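Local coordinates for protein AP endonuclease, family 2 (Brucella melitensis biovar Abortus, PDB 3NGF) that probably isomerises hydroxypyruvate with a manganese ion bound in a TIM barrel related to AP endonucleases of family 2, at residues F12-S17 against R30-A35. Numbering follows the deposited sequence.
Sequences FAANLS and RLAAEA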
ATOM      1  N   PHE A  12      -0.886   8.372  10.897  1.00 14.07           N
ATOM      2  CA  PHE A  12      -0.072   8.416   9.679  1.00 13.24           C
ATOM      3  C   PHE A  12       1.184   7.555   9.800  1.00 13.46           C
ATOM      4  O   PHE A  12       1.842   7.491  10.848  1.00 12.92           O
ATOM      5  CB  PHE A  12       0.328   9.852   9.319  1.00 13.72           C
ATOM      6  CG  PHE A  12      -0.821  10.723   9.014  1.00 13.85           C
ATOM      7  CD1 PHE A  12      -1.321  10.798   7.720  1.00 11.10           C
ATOM      8  CD2 PHE A  12      -1.461  11.433  10.029  1.00 13.64           C
ATOM      9  CE1 PHE A  12      -2.432  11.590   7.438  1.00 12.93           C
ATOM     10  CE2 PHE A  12      -2.548  12.226   9.759  1.00 13.84           C
ATOM     11  CZ  PHE A  12      -3.040  12.316   8.439  1.00 13.46           C
ATOM     12  N   ALA A  13       1.489   6.875   8.699  1.00 12.53           N
ATOM     13  CA  ALA A  13       2.682   6.044   8.574  1.00 12.21           C
ATOM     14  C   ALA A  13       3.601   6.667   7.527  1.00 11.97           C
ATOM     15  O   ALA A  13       3.161   6.938   6.403  1.00 12.01           O
ATOM     16  CB  ALA A  13       2.297   4.653   8.117  1.00 11.02           C
ATOM     17  N   ALA A  14       4.859   6.902   7.882  1.00 11.70           N
ATOM     18  CA  ALA A  14       5.852   7.382   6.926  1.00 11.44           C
ATOM     19  C   ALA A  14       6.167   6.260   5.935  1.00 11.12           C
ATOM     20  O   ALA A  14       6.329   5.103   6.338  1.00 10.23           O
ATOM     21  CB  ALA A  14       7.137   7.832   7.650  1.00 11.83           C
ATOM     22  N   ASN A  15       6.185   6.572   4.647  1.00 10.29           N
ATOM     23  CA  ASN A  15       6.675   5.615   3.649  1.00 10.78           C
ATOM     24  C   ASN A  15       8.202   5.761   3.475  1.00 11.11           C
ATOM     25  O   ASN A  15       8.693   6.762   2.937  1.00 12.33           O
ATOM     26  CB  ASN A  15       5.926   5.761   2.312  1.00 11.78           C
ATOM     27  CG  ASN A  15       6.277   4.667   1.340  1.00 11.73           C
ATOM     28  OD1 ASN A  15       7.442   4.514   0.991  1.00 13.20           O
ATOM     29  ND2 ASN A  15       5.271   3.877   0.903  1.00 11.49           N
ATOM     30  N   LEU A  16       8.953   4.764   3.942  1.00 11.04           N
ATOM     31  CA  LEU A  16      10.418   4.828   3.951  1.00 10.89           C
ATOM     32  C   LEU A  16      11.058   4.514   2.595  1.00 12.91           C
ATOM     33  O   LEU A  16      12.273   4.606   2.474  1.00 15.10           O
ATOM     34  CB  LEU A  16      10.990   3.912   5.041  1.00 11.15           C
ATOM     35  CG  LEU A  16      10.408   4.086   6.443  1.00  8.89           C
ATOM     36  CD1 LEU A  16      11.216   3.240   7.450  1.00  9.63           C
ATOM     37  CD2 LEU A  16      10.386   5.579   6.936  1.00  8.51           C
ATOM     38  N   SER A  17      10.264   4.131   1.589  1.00 11.71           N
ATOM     39  CA  SER A  17      10.759   3.973   0.235  1.00 11.93           C
ATOM     40  C   SER A  17      10.793   5.346  -0.444  1.00 11.89           C
ATOM     41  O   SER A  17      11.722   5.630  -1.202  1.00 12.92           O
ATOM     42  CB  SER A  17       9.886   2.992  -0.584  1.00 11.84           C
ATOM     43  OG  SER A  17       9.951   1.659  -0.044  1.00 12.63           O
ATOM     44  N   ARG A  30      14.831   5.587  12.339  1.00 11.66           N
ATOM     45  CA  ARG A  30      15.096   6.596  13.375  1.00 12.14           C
ATOM     46  C   ARG A  30      14.577   7.984  12.970  1.00 12.23           C
ATOM     47  O   ARG A  30      13.971   8.707  13.774  1.00 12.64           O
ATOM     48  CB  ARG A  30      16.580   6.683  13.651  1.00 13.25           C
ATOM     49  CG  ARG A  30      16.938   7.722  14.743  1.00 16.75           C
ATOM     50  CD  ARG A  30      18.438   7.786  15.040  1.00 21.67           C
ATOM     51  NE  ARG A  30      19.242   8.163  13.871  1.00 24.23           N
ATOM     52  CZ  ARG A  30      19.439   9.409  13.435  1.00 30.05           C
ATOM     53  NH1 ARG A  30      18.895  10.459  14.055  1.00 32.48           N
ATOM     54  NH2 ARG A  30      20.195   9.612  12.366  1.00 32.17           N
ATOM     55  N   LEU A  31      14.839   8.381  11.736  1.00 12.11           N
ATOM     56  CA  LEU A  31      14.367   9.703  11.303  1.00 13.73           C
ATOM     57  C   LEU A  31      12.826   9.843  11.321  1.00 13.32           C
ATOM     58  O   LEU A  31      12.295  10.892  11.712  1.00 14.70           O
ATOM     59  CB  LEU A  31      14.954  10.068   9.953  1.00 14.41           C
ATOM     60  CG  LEU A  31      16.472  10.226   9.847  1.00 17.03           C
ATOM     61  CD1 LEU A  31      16.783  10.812   8.452  1.00 17.30           C
ATOM     62  CD2 LEU A  31      17.075  11.092  10.949  1.00 16.65           C
ATOM     63  N   ALA A  32      12.111   8.787  10.938  1.00 12.44           N
ATOM     64  CA  ALA A  32      10.661   8.774  10.968  1.00 12.24           C
ATOM     65  C   ALA A  32      10.162   8.865  12.393  1.00 12.78           C
ATOM     66  O   ALA A  32       9.270   9.646  12.680  1.00 12.94           O
ATOM     67  CB  ALA A  32      10.099   7.477  10.279  1.00 10.81           C
ATOM     68  N   ALA A  33      10.758   8.093  13.295  1.00 12.88           N
ATOM     69  CA  ALA A  33      10.356   8.139  14.707  1.00 13.49           C
ATOM     70  C   ALA A  33      10.647   9.517  15.352  1.00 15.24           C
ATOM     71  O   ALA A  33       9.809  10.044  16.098  1.00 15.19           O
ATOM     72  CB  ALA A  33      11.038   7.006  15.492  1.00 14.50           C
ATOM     73  N   GLU A  34      11.800  10.112  15.035  1.00 15.09           N
ATOM     74  CA  GLU A  34      12.159  11.446  15.577  1.00 17.82           C
ATOM     75  C   GLU A  34      11.244  12.544  15.018  1.00 17.87           C
ATOM     76  O   GLU A  34      11.040  13.565  15.680  1.00 18.65           O
ATOM     77  CB  GLU A  34      13.633  11.772  15.306  1.00 17.96           C
ATOM     78  CG  GLU A  34      14.617  10.946  16.169  1.00 20.49           C
ATOM     79  CD  GLU A  34      16.081  11.221  15.849  1.00 22.69           C
ATOM     80  OE1 GLU A  34      16.345  12.060  14.956  1.00 26.22           O
ATOM     81  OE2 GLU A  34      16.967  10.606  16.502  1.00 21.03           O
ATOM     82  N   ALA A  35      10.666  12.310  13.833  1.00 16.38           N
ATOM     83  CA  ALA A  35       9.732  13.257  13.205  1.00 16.28           C
ATOM     84  C   ALA A  35       8.329  13.058  13.787  1.00 16.30           C
ATOM     85  O   ALA A  35       7.438  13.813  13.486  1.00 17.03           O
ATOM     86  CB  ALA A  35       9.726  13.088  11.653  1.00 15.46           C
TER
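Leu16 and Ala14 meet the helix at a single methyl group, the CB of Ala32. Leu16 sits just past the end of the strand. Its CB and CG make no contact with 30-35, but CG stands anti to the carbonyl carbon (chi1 -51°), and from there the branch reaches the helix: CD2 touches Ala32 CB at 3.9 Å, while CD1 stays clear of it. Ala14 needs no such reach, because its CB points toward the helix and meets Ala32 CB at 4.0 Å, methyl against methyl. With alanine on both sides, strand and helix come close, Ala14 CA lying 6.4 Å from Ala32 CA. No hydrogen bond crosses; the contact is small, buried and wholly apolar. At the end of the strand, Asn15 OD1 accepts from Ser17 N at 2.9 Å, an Asx turn that brackets Leu16, with Asn15 before it and Ser17 after it. Val40 of strand 39-41 touches both Leu16 and Ala32, and Phe37 adds to the packing on Ala14. Helix 25-34 lies on the outside of the barrel as the crossover of the first beta-alpha-beta unit, linking strand 11-15 to its parallel neighbour 39-41.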